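Local coordinates for protein putative N-acetylmuramoyl-L-alanine amidase (Neisseria meningitidis MC58, PDB 3CZX) that probably hydrolyses the link between N-acetylmuramoyl residues and L-amino acids in cell-wall glycopeptides, as a zinc-dependent amidase, at residues A10-N14 with G55-M59; A74-H78 with H131-Y136; I90-P96 with G122-D126; N98-C102 with A139-V143. One frame throughout, in Å; residues are numbered along the deposited sequence.

Contact 1 (A10-N14 with G55-M59); sequences AGHSN and GKGNM. With ZN (zinc ion), chain E.
N58 and A10 join two loops of the zinc amidase fold, one of them the metal-binding loop that follows strand 6-10. The backbone N of N58 donates to A10 O (2.9 Å, N-H...O 162°), and the same oxygen takes a CA-H...O contact from G57 CA at 3.1 Å. Glycine suits position 57, because a CB there would run into A10 O.

Water extends the pairing. Water 1 accepts from G57 N and lies 2.8 Å from G11 O, whereas water 2 accepts from H12 N at 2.7 Å and donates to N58 OD1.

Apolar packing falls mainly to K56, whose chain bends at chi2 (-59°) and lays CG 3.9 Å from N14 CB. The long lysine stem covers the N14 backbone, and NZ travels on to D28, Q31 and the carbonyl O of T160 of the second subunit. N14 OD1 is held by R25.

The metal bond belongs to H12: its CB points away from 55-59 and the ring reaches the zinc site, while its backbone stays in the contact. There E26, H78 and waters 3 and 4 complete the zinc shell that H12 NE2 enters at 2.2 Å.

Contact 2 (A74-H78 with H131-Y136); sequences AIEFH and HSRLAY. With ZN (zinc ion), chain E.
H131 points an edge at one face of H78, a T-shaped pair with planes at 82° in the zinc site of this amidase; H131 CE1 comes within 3.4 Å of H78 ND1. The Y136 ring carries E76 CB over one face, a CH-pi contact 3.7 Å from the ring centroid. At its edge lies A74 O, and its hydroxyl continues to T9. The R133 guanidinium meets the E76 carboxylate edge-on, the two planes only 8° apart.

That coplanarity lets R133 grip side-on. NE binds E76 OE1 and NH2 binds E76 OE2, each at 2.8 Å and each on a syn lone pair. Arginine suits the place because NE and NH2 match both oxygens of a buried acid; bends at chi2 and chi3 (-89°) bring them there, and NH2 also reaches M59 O. E76 OE1 has a second donor, H78 NE2 at 2.8 Å, which arrives on the anti side and somewhat out of the carboxylate plane. T9 and R133 steady the carboxylate, and its OE1, holding H78 NE2, can fix the ring's rotation while ND1 binds zinc.

The loop before helix 134-138 orients H131 similarly: R133 N donates to H131 ND1 at 2.8 Å. The other ring nitrogen, H131 NE2, is hydrogen-bonded at 2.9 Å to water 4, itself a zinc ligand.

Contact 3 (I90-P96 with G122-D126); sequences IEALSTP and GFKPD
E91 and K124 slant across each other at one end of a parallel strand pair, and K124 NZ reaches E91 OE1 in a salt bridge of 2.6 Å. The ammonium group approaches on the syn side, 27° out of the carboxylate plane. For E91 this depends on chi1 of 66°, which sets CG between the backbone N and the carbonyl carbon, with the rest of the chain extended.

L93 lies on the same face of the sheet as K124 and leans over the neighbouring strand, its CD1 3.3 Å from P125 O. A92 and F123 share the other face. A small methyl suits A92, where it packs against C102 of helix 99-113 and beside I142 and F144 of the adjacent strand 142-145. The flat ring of F123, with CG anti to the backbone N (chi1 169°), sets CE1 3.4 Å from S94 O. At the far end D126 crosses T95 obliquely, with OD2 3.4 Å from T95 CA.

Between the two faces runs a parallel ladder: A92 N to G122 O (2.8 Å), K124 N to A92 O (2.9 Å) and S94 N to K124 O (3.1 Å), followed by a weak bond from D126 N to S94 O. Helix 99-113 connects the strands as a beta-alpha-beta crossover.

Backbone bonds therefore set the register, while the salt bridge adds a charged tie at a partly exposed margin. Because R118 also pairs with E91 OE1, two cations there would be expected to favour the ionised carboxylate.

Contact 4 (N98-C102 with A139-V143); sequences NKRWC and AGGIV
I142 points from strand 142-145 at the start of helix 99-113 and divides its atoms among N98 at the N-cap and W101 and C102 in the first turn. At CB the side chain forks. CG2, anti to the backbone N, goes to C102, its methyl 3.8 Å from SG. CG1, placed beside the backbone N by a chi1 of -61°, crosses N98 at a slant, 4.1 Å from N98 CB. Beyond it the chain is extended, and the tip, CD1, ends 3.7 Å from W101 CB.

Isoleucine suits this place: the beta-branched residue sits comfortably in a strand and offers two diverging arms, one to C102 and one to N98 and W101. The small thiol of C102 is at home here, packed between I142 and, on strand 91-94, A92 and S94. W101 meets I142 chiefly through CB, while the far end of its indole leads away to V73 and to E176 and L177 of helix 152-177.

N98 occupies the N-cap position of helix 99-113, where its O accepts from C102 N at 2.9 Å. On the opposing segment, G140, just past helix 134-138, closes it with a Schellman motif at a phi of 99°, a backbone shape that glycine adopts readily. G141 O then accepts from S94 OG of strand 91-94.

The whole is the layered packing of an alpha/beta fold, with the start of a helix lying over a central strand of the sheet.

Contact 1 closes first along the chain. Contact 3 is nested within the loop closed by contact 2, and contact 4 interleaves with both. Their common frame is the mixed sheet ordered 49-51, 6-10, 73-77, 142-145, 91-94, 123-125. Contacts 1 and 2 have centres about 11 Å apart and meet at the zinc, sharing waters 3 and 4; G11 N also probably bonds F77 O. Contacts 3 and 4, about 6 Å apart, run from inner strand 142-145 to edge strand 123-125. Contact 2 lies about 10 Å from each of these, and about 21 Å separates the centres of contacts 1 and 3. The zinc ligands H12 and H78 thus follow the neighbouring strands 6-10 and 73-77, while contacts 3 and 4 build the other half of the sheet.

Contact 1 (A10-N14 with G55-M59)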
loop_
_atom_site.group_PDB
_atom_site.type_symbol
_atom_site.label_atom_id
_atom_site.label_comp_id
_atom_site.label_asym_id
_atom_site.label_seq_id
_atom_site.Cartn_x
_atom_site.Cartn_y
_atom_site.Cartn_z
ATOM N N ALA A 10 5.500 6.153 11.212
ATOM C CA ALA A 10 5.945 4.783 10.940
ATOM C C ALA A 10 7.244 4.557 11.676
ATOM O O ALA A 10 8.129 5.417 11.680
ATOM C CB ALA A 10 6.148 4.529 9.398
ATOM N N GLY A 11 7.390 3.385 12.268
ATOM C CA GLY A 11 8.660 3.009 12.860
ATOM C C GLY A 11 9.693 2.656 11.819
ATOM O O GLY A 11 9.373 2.170 10.730
ATOM N N HIS A 12 10.945 2.892 12.183
ATOM C CA HIS A 12 12.101 2.403 11.430
ATOM C C HIS A 12 12.296 3.080 10.070
ATOM O O HIS A 12 11.500 3.924 9.654
ATOM C CB HIS A 12 12.027 0.882 11.296
ATOM C CG HIS A 12 11.834 0.176 12.603
ATOM N ND1 HIS A 12 12.854 0.017 13.521
ATOM C CD2 HIS A 12 10.739 -0.394 13.157
ATOM C CE1 HIS A 12 12.396 -0.636 14.575
ATOM N NE2 HIS A 12 11.118 -0.907 14.373
ATOM N N SER A 13 13.374 2.704 9.383
ATOM C CA SER A 13 13.811 3.431 8.178
ATOM C C SER A 13 14.403 2.505 7.124
ATOM O O SER A 13 14.518 1.302 7.352
ATOM C CB SER A 13 14.850 4.486 8.592
ATOM O OG SER A 13 16.020 3.852 9.061
ATOM N N ASN A 14 14.781 3.065 5.969
ATOM C CA ASN A 14 15.284 2.252 4.831
ATOM C C ASN A 14 16.640 1.628 5.120
ATOM O O ASN A 14 16.963 0.533 4.581
ATOM C CB ASN A 14 15.372 3.081 3.540
ATOM C CG ASN A 14 15.543 2.223 2.302
ATOM O OD1 ASN A 14 14.875 1.196 2.145
ATOM N ND2 ASN A 14 16.454 2.634 1.406
ATOM N N GLY A 55 7.097 8.341 2.907
ATOM C CA GLY A 55 8.276 7.461 2.747
ATOM C C GLY A 55 8.467 6.590 3.961
ATOM O O GLY A 55 7.502 6.220 4.615
ATOM N N LYS A 56 9.710 6.210 4.254
ATOM C CA LYS A 56 9.975 5.397 5.447
ATOM C C LYS A 56 9.858 6.269 6.717
ATOM O O LYS A 56 9.702 7.480 6.638
ATOM C CB LYS A 56 11.353 4.733 5.379
ATOM C CG LYS A 56 11.655 4.008 4.073
ATOM C CD LYS A 56 10.690 2.899 3.722
ATOM C CE LYS A 56 11.085 2.230 2.413
ATOM N NZ LYS A 56 10.090 1.276 1.943
ATOM N N GLY A 57 9.902 5.652 7.882
ATOM C CA GLY A 57 9.663 6.388 9.116
ATOM C C GLY A 57 10.918 6.683 9.920
ATOM O O GLY A 57 11.944 7.090 9.353
ATOM N N ASN A 58 10.806 6.487 11.245
ATOM C CA ASN A 58 11.850 6.802 12.230
ATOM C C ASN A 58 12.206 8.294 12.341
ATOM O O ASN A 58 13.395 8.665 12.350
ATOM C CB ASN A 58 13.121 5.996 11.965
ATOM C CG ASN A 58 14.066 6.011 13.150
ATOM O OD1 ASN A 58 13.651 5.794 14.303
ATOM N ND2 ASN A 58 15.346 6.292 12.879
HETATM N N MSE A 59 11.177 9.137 12.427
HETATM C CA MSE A 59 11.346 10.574 12.627
HETATM C C MSE A 59 12.067 10.757 13.948
HETATM O O MSE A 59 11.745 10.067 14.921
HETATM C CB MSE A 59 9.979 11.278 12.662
HETATM C CG MSE A 59 9.985 12.720 13.189
HETATM SE SE MSE A 59 8.186 13.539 13.240
HETATM C CE MSE A 59 8.097 14.126 11.366
HETATM ZN ZN ZN E . 9.616 -1.695 15.761
HETATM O O HOH W 1 9.252 2.945 8.017
HETATM O O HOH W 2 11.582 3.447 14.749
HETATM O O HOH W 3 10.966 -1.394 17.593
HETATM O O HOH W 4 8.575 -2.987 17.217
#

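Contact 2 (A74-H78 with H131-Y136)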
loop_
_atom_site.group_PDB
_atom_site.type_symbol
_atom_site.label_atom_id
_atom_site.label_comp_id
_atom_site.label_asym_id
_atom_site.label_seq_id
_atom_site.Cartn_x
_atom_site.Cartn_y
_atom_site.Cartn_z
ATOM N N ALA A 74 -1.865 10.186 18.859
ATOM C CA ALA A 74 -0.633 9.991 18.104
ATOM C C ALA A 74 -0.283 8.517 18.117
ATOM O O ALA A 74 -0.156 7.926 19.186
ATOM C CB ALA A 74 0.528 10.789 18.689
ATOM N N ILE A 75 -0.122 7.927 16.928
ATOM C CA ILE A 75 0.128 6.501 16.766
ATOM C C ILE A 75 1.333 6.259 15.864
ATOM O O ILE A 75 1.393 6.816 14.734
ATOM C CB ILE A 75 -1.108 5.815 16.096
ATOM C CG1 ILE A 75 -2.371 6.050 16.930
ATOM C CG2 ILE A 75 -0.850 4.325 15.938
ATOM C CD1 ILE A 75 -3.684 5.971 16.146
ATOM N N GLU A 76 2.299 5.491 16.346
ATOM C CA GLU A 76 3.400 5.018 15.518
ATOM C C GLU A 76 3.278 3.524 15.263
ATOM O O GLU A 76 3.233 2.706 16.197
ATOM C CB GLU A 76 4.768 5.326 16.148
ATOM C CG GLU A 76 5.869 4.982 15.189
ATOM C CD GLU A 76 7.164 5.565 15.555
ATOM O OE1 GLU A 76 7.925 4.857 16.253
ATOM O OE2 GLU A 76 7.414 6.716 15.133
ATOM N N PHE A 77 3.226 3.152 13.993
ATOM C CA PHE A 77 2.999 1.783 13.606
ATOM C C PHE A 77 4.319 1.001 13.588
ATOM O O PHE A 77 5.325 1.458 13.041
ATOM C CB PHE A 77 2.302 1.695 12.231
ATOM C CG PHE A 77 0.928 2.311 12.207
ATOM C CD1 PHE A 77 -0.196 1.594 12.576
ATOM C CD2 PHE A 77 0.772 3.610 11.806
ATOM C CE1 PHE A 77 -1.460 2.198 12.526
ATOM C CE2 PHE A 77 -0.497 4.241 11.776
ATOM C CZ PHE A 77 -1.586 3.525 12.146
ATOM N N HIS A 78 4.266 -0.144 14.225
ATOM C CA HIS A 78 5.366 -1.106 14.316
ATOM C C HIS A 78 4.820 -2.506 14.118
ATOM O O HIS A 78 3.602 -2.695 14.075
ATOM C CB HIS A 78 5.974 -1.071 15.709
ATOM C CG HIS A 78 6.860 0.101 15.957
ATOM N ND1 HIS A 78 8.238 -0.001 15.951
ATOM C CD2 HIS A 78 6.577 1.406 16.178
ATOM C CE1 HIS A 78 8.762 1.201 16.125
ATOM N NE2 HIS A 78 7.779 2.068 16.281
ATOM N N HIS A 131 10.988 -1.341 24.539
ATOM C CA HIS A 131 10.813 -1.017 23.110
ATOM C C HIS A 131 11.819 0.023 22.617
ATOM O O HIS A 131 12.156 0.949 23.342
ATOM C CB HIS A 131 9.370 -0.527 22.842
ATOM C CG HIS A 131 8.984 -0.575 21.391
ATOM N ND1 HIS A 131 9.241 0.466 20.522
ATOM C CD2 HIS A 131 8.399 -1.549 20.654
ATOM C CE1 HIS A 131 8.817 0.135 19.311
ATOM N NE2 HIS A 131 8.303 -1.084 19.365
ATOM N N SER A 132 12.283 -0.112 21.369
ATOM C CA SER A 132 13.150 0.910 20.740
ATOM C C SER A 132 12.570 2.327 20.753
ATOM O O SER A 132 13.311 3.320 20.785
ATOM C CB SER A 132 13.510 0.506 19.287
ATOM O OG SER A 132 12.459 0.745 18.360
ATOM N N ARG A 133 11.240 2.427 20.735
ATOM C CA ARG A 133 10.550 3.700 20.740
ATOM C C ARG A 133 9.691 3.842 22.001
ATOM O O ARG A 133 8.678 4.555 21.996
ATOM C CB ARG A 133 9.678 3.836 19.481
ATOM C CG ARG A 133 10.473 3.780 18.184
ATOM C CD ARG A 133 11.161 5.100 17.914
ATOM N NE ARG A 133 10.310 5.996 17.150
ATOM C CZ ARG A 133 10.701 7.148 16.608
ATOM N NH1 ARG A 133 11.931 7.607 16.800
ATOM N NH2 ARG A 133 9.843 7.872 15.893
ATOM N N LEU A 134 10.102 3.177 23.084
ATOM C CA LEU A 134 9.453 3.361 24.390
ATOM C C LEU A 134 9.336 4.840 24.730
ATOM O O LEU A 134 8.321 5.272 25.296
ATOM C CB LEU A 134 10.241 2.633 25.478
ATOM C CG LEU A 134 9.641 2.565 26.887
ATOM C CD1 LEU A 134 8.278 1.891 26.890
ATOM C CD2 LEU A 134 10.618 1.801 27.786
ATOM N N ALA A 135 10.349 5.638 24.358
ATOM C CA ALA A 135 10.293 7.107 24.577
ATOM C C ALA A 135 9.070 7.793 23.950
ATOM O O ALA A 135 8.527 8.761 24.509
ATOM C CB ALA A 135 11.575 7.778 24.079
ATOM N N TYR A 136 8.641 7.278 22.792
ATOM C CA TYR A 136 7.431 7.754 22.083
ATOM C C TYR A 136 6.188 7.458 22.917
ATOM O O TYR A 136 5.327 8.320 23.079
ATOM C CB TYR A 136 7.342 7.045 20.724
ATOM C CG TYR A 136 6.311 7.529 19.715
ATOM C CD1 TYR A 136 6.695 8.298 18.611
ATOM C CD2 TYR A 136 4.979 7.130 19.796
ATOM C CE1 TYR A 136 5.767 8.714 17.650
ATOM C CE2 TYR A 136 4.055 7.560 18.879
ATOM C CZ TYR A 136 4.447 8.335 17.787
ATOM O OH TYR A 136 3.551 8.720 16.813
HETATM ZN ZN ZN E . 9.616 -1.695 15.761
HETATM O O HOH W 4 8.575 -2.987 17.217
HETATM O O HOH W 3 10.966 -1.394 17.593
#

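Contact 3 (I90-P96 with G122-D126)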
loop_
_atom_site.group_PDB
_atom_site.type_symbol
_atom_site.label_atom_id
_atom_site.label_comp_id
_atom_site.label_asym_id
_atom_site.label_seq_id
_atom_site.Cartn_x
_atom_site.Cartn_y
_atom_site.Cartn_z
ATOM N N ILE A 90 -2.100 -8.823 19.353
ATOM C CA ILE A 90 -2.162 -7.395 19.158
ATOM C C ILE A 90 -1.858 -6.676 20.440
ATOM O O ILE A 90 -2.440 -6.981 21.472
ATOM C CB ILE A 90 -3.622 -6.998 18.807
ATOM C CG1 ILE A 90 -4.068 -7.622 17.478
ATOM C CG2 ILE A 90 -3.790 -5.460 18.800
ATOM C CD1 ILE A 90 -5.595 -7.719 17.354
ATOM N N GLU A 91 -1.001 -5.672 20.358
ATOM C CA GLU A 91 -0.823 -4.804 21.493
ATOM C C GLU A 91 -0.410 -3.404 21.103
ATOM O O GLU A 91 0.126 -3.151 20.018
ATOM C CB GLU A 91 0.130 -5.414 22.498
ATOM C CG GLU A 91 1.550 -5.587 22.058
ATOM C CD GLU A 91 2.417 -6.310 23.113
ATOM O OE1 GLU A 91 1.966 -7.277 23.754
ATOM O OE2 GLU A 91 3.547 -5.864 23.312
ATOM N N ALA A 92 -0.674 -2.495 22.031
ATOM C CA ALA A 92 -0.366 -1.075 21.864
ATOM C C ALA A 92 0.149 -0.594 23.201
ATOM O O ALA A 92 -0.507 -0.830 24.232
ATOM C CB ALA A 92 -1.611 -0.315 21.476
ATOM N N LEU A 93 1.323 0.037 23.169
ATOM C CA LEU A 93 2.043 0.476 24.348
ATOM C C LEU A 93 1.844 1.959 24.488
ATOM O O LEU A 93 2.124 2.688 23.558
ATOM C CB LEU A 93 3.541 0.206 24.163
ATOM C CG LEU A 93 4.485 0.598 25.268
ATOM C CD1 LEU A 93 4.284 -0.411 26.422
ATOM C CD2 LEU A 93 6.001 0.647 24.766
ATOM N N SER A 94 1.370 2.430 25.650
ATOM C CA SER A 94 1.280 3.871 25.850
ATOM C C SER A 94 1.155 4.157 27.333
ATOM O O SER A 94 1.180 3.243 28.136
ATOM C CB SER A 94 0.089 4.436 25.086
ATOM O OG SER A 94 0.098 5.852 24.990
ATOM N N THR A 95 0.997 5.429 27.645
ATOM C CA THR A 95 0.608 5.856 29.011
ATOM C C THR A 95 -0.855 5.469 29.293
ATOM O O THR A 95 -1.678 5.365 28.388
ATOM C CB THR A 95 0.718 7.395 29.128
ATOM O OG1 THR A 95 -0.003 8.034 28.061
ATOM C CG2 THR A 95 2.170 7.874 29.065
ATOM N N PRO A 96 -1.208 5.292 30.572
ATOM C CA PRO A 96 -2.586 5.030 30.917
ATOM C C PRO A 96 -3.623 6.002 30.381
ATOM O O PRO A 96 -4.760 5.611 30.085
ATOM C CB PRO A 96 -2.553 5.043 32.451
ATOM C CG PRO A 96 -1.207 4.563 32.760
ATOM C CD PRO A 96 -0.324 5.219 31.747
ATOM N N GLY A 122 -5.731 -5.185 24.568
ATOM C CA GLY A 122 -4.786 -4.589 23.632
ATOM C C GLY A 122 -3.849 -3.541 24.194
ATOM O O GLY A 122 -2.941 -3.104 23.530
ATOM N N PHE A 123 -4.081 -3.121 25.427
ATOM C CA PHE A 123 -3.240 -2.084 26.055
ATOM C C PHE A 123 -2.150 -2.667 26.952
ATOM O O PHE A 123 -2.443 -3.530 27.776
ATOM C CB PHE A 123 -4.106 -1.188 26.963
ATOM C CG PHE A 123 -3.291 -0.261 27.849
ATOM C CD1 PHE A 123 -2.635 0.843 27.306
ATOM C CD2 PHE A 123 -3.177 -0.464 29.240
ATOM C CE1 PHE A 123 -1.885 1.702 28.083
ATOM C CE2 PHE A 123 -2.431 0.418 30.005
ATOM C CZ PHE A 123 -1.764 1.485 29.419
ATOM N N LYS A 124 -0.928 -2.173 26.782
ATOM C CA LYS A 124 0.158 -2.418 27.700
ATOM C C LYS A 124 0.741 -1.081 28.120
ATOM O O LYS A 124 0.906 -0.188 27.295
ATOM C CB LYS A 124 1.196 -3.297 27.033
ATOM C CG LYS A 124 0.629 -4.715 26.906
ATOM C CD LYS A 124 1.616 -5.755 27.176
ATOM C CE LYS A 124 1.033 -7.144 26.901
ATOM N NZ LYS A 124 2.033 -8.067 26.267
ATOM N N PRO A 125 1.016 -0.912 29.428
ATOM C CA PRO A 125 1.463 0.400 29.913
ATOM C C PRO A 125 2.926 0.651 29.678
ATOM O O PRO A 125 3.716 -0.268 29.675
ATOM C CB PRO A 125 1.200 0.304 31.430
ATOM C CG PRO A 125 1.429 -1.150 31.722
ATOM C CD PRO A 125 0.823 -1.868 30.525
ATOM N N ASP A 126 3.285 1.918 29.549
ATOM C CA ASP A 126 4.684 2.284 29.316
ATOM C C ASP A 126 5.622 1.902 30.476
ATOM O O ASP A 126 6.771 1.506 30.245
ATOM C CB ASP A 126 4.790 3.779 29.014
ATOM C CG ASP A 126 4.342 4.657 30.183
ATOM O OD1 ASP A 126 5.107 5.563 30.564
ATOM O OD2 ASP A 126 3.236 4.454 30.702
#

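Contact 4 (N98-C102 with A139-V143)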
loop_
_atom_site.group_PDB
_atom_site.type_symbol
_atom_site.label_atom_id
_atom_site.label_comp_id
_atom_site.label_asym_id
_atom_site.label_seq_id
_atom_site.Cartn_x
_atom_site.Cartn_y
_atom_site.Cartn_z
ATOM N N ASN A 98 -3.885 6.986 27.514
ATOM C CA ASN A 98 -4.234 6.471 26.197
ATOM C C ASN A 98 -4.802 5.029 26.199
ATOM O O ASN A 98 -4.937 4.424 25.144
ATOM C CB ASN A 98 -2.956 6.514 25.348
ATOM C CG ASN A 98 -2.570 7.932 24.961
ATOM O OD1 ASN A 98 -1.434 8.369 25.155
ATOM N ND2 ASN A 98 -3.482 8.621 24.359
ATOM N N LYS A 99 -5.146 4.473 27.361
ATOM C CA LYS A 99 -5.652 3.089 27.400
ATOM C C LYS A 99 -6.884 2.887 26.504
ATOM O O LYS A 99 -6.932 1.946 25.716
ATOM C CB LYS A 99 -5.950 2.672 28.842
ATOM C CG LYS A 99 -6.626 1.323 28.980
ATOM C CD LYS A 99 -7.146 1.143 30.414
ATOM C CE LYS A 99 -6.087 0.823 31.342
ATOM N NZ LYS A 99 -6.788 0.334 32.584
ATOM N N ARG A 100 -7.853 3.770 26.602
ATOM C CA ARG A 100 -9.035 3.664 25.782
ATOM C C ARG A 100 -8.664 3.706 24.315
ATOM O O ARG A 100 -9.128 2.870 23.564
ATOM C CB ARG A 100 -10.020 4.771 26.144
ATOM C CG ARG A 100 -11.148 4.981 25.192
ATOM C CD ARG A 100 -12.003 3.817 24.969
ATOM N NE ARG A 100 -13.116 4.220 24.105
ATOM C CZ ARG A 100 -14.073 3.396 23.689
ATOM N NH1 ARG A 100 -14.049 2.107 24.036
ATOM N NH2 ARG A 100 -15.042 3.846 22.901
ATOM N N TRP A 101 -7.801 4.631 23.899
ATOM C CA TRP A 101 -7.411 4.671 22.493
ATOM C C TRP A 101 -6.740 3.378 22.054
ATOM O O TRP A 101 -7.036 2.869 20.977
ATOM C CB TRP A 101 -6.467 5.825 22.206
ATOM C CG TRP A 101 -7.121 7.054 21.838
ATOM C CD1 TRP A 101 -7.100 8.215 22.532
ATOM C CD2 TRP A 101 -7.875 7.307 20.642
ATOM N NE1 TRP A 101 -7.792 9.187 21.850
ATOM C CE2 TRP A 101 -8.276 8.651 20.682
ATOM C CE3 TRP A 101 -8.218 6.532 19.528
ATOM C CZ2 TRP A 101 -9.052 9.229 19.663
ATOM C CZ3 TRP A 101 -8.996 7.118 18.504
ATOM C CH2 TRP A 101 -9.382 8.451 18.588
ATOM N N CYS A 102 -5.850 2.849 22.894
ATOM C CA CYS A 102 -5.173 1.550 22.601
ATOM C C CYS A 102 -6.190 0.441 22.395
ATOM O O CYS A 102 -6.001 -0.428 21.517
ATOM C CB CYS A 102 -4.208 1.186 23.739
ATOM S SG CYS A 102 -2.761 2.262 23.795
ATOM N N ALA A 139 6.184 9.581 26.091
ATOM C CA ALA A 139 5.804 10.960 25.788
ATOM C C ALA A 139 4.315 11.140 25.536
ATOM O O ALA A 139 3.875 12.259 25.293
ATOM C CB ALA A 139 6.598 11.463 24.603
ATOM N N GLY A 140 3.546 10.045 25.566
ATOM C CA GLY A 140 2.108 10.089 25.333
ATOM C C GLY A 140 1.655 9.720 23.923
ATOM O O GLY A 140 0.496 9.906 23.557
ATOM N N GLY A 141 2.572 9.201 23.125
ATOM C CA GLY A 141 2.205 8.578 21.861
ATOM C C GLY A 141 1.854 7.119 22.117
ATOM O O GLY A 141 2.124 6.576 23.196
ATOM N N ILE A 142 1.329 6.473 21.085
ATOM C CA ILE A 142 0.932 5.046 21.147
ATOM C C ILE A 142 1.811 4.271 20.173
ATOM O O ILE A 142 1.828 4.595 18.982
ATOM C CB ILE A 142 -0.532 4.902 20.710
ATOM C CG1 ILE A 142 -1.465 5.704 21.640
ATOM C CG2 ILE A 142 -0.980 3.406 20.649
ATOM C CD1 ILE A 142 -2.879 5.783 21.121
ATOM N N VAL A 143 2.564 3.308 20.684
ATOM C CA VAL A 143 3.340 2.397 19.838
ATOM C C VAL A 143 2.439 1.216 19.570
ATOM O O VAL A 143 2.209 0.385 20.450
ATOM C CB VAL A 143 4.660 1.974 20.530
ATOM C CG1 VAL A 143 5.386 0.844 19.750
ATOM C CG2 VAL A 143 5.542 3.186 20.718
#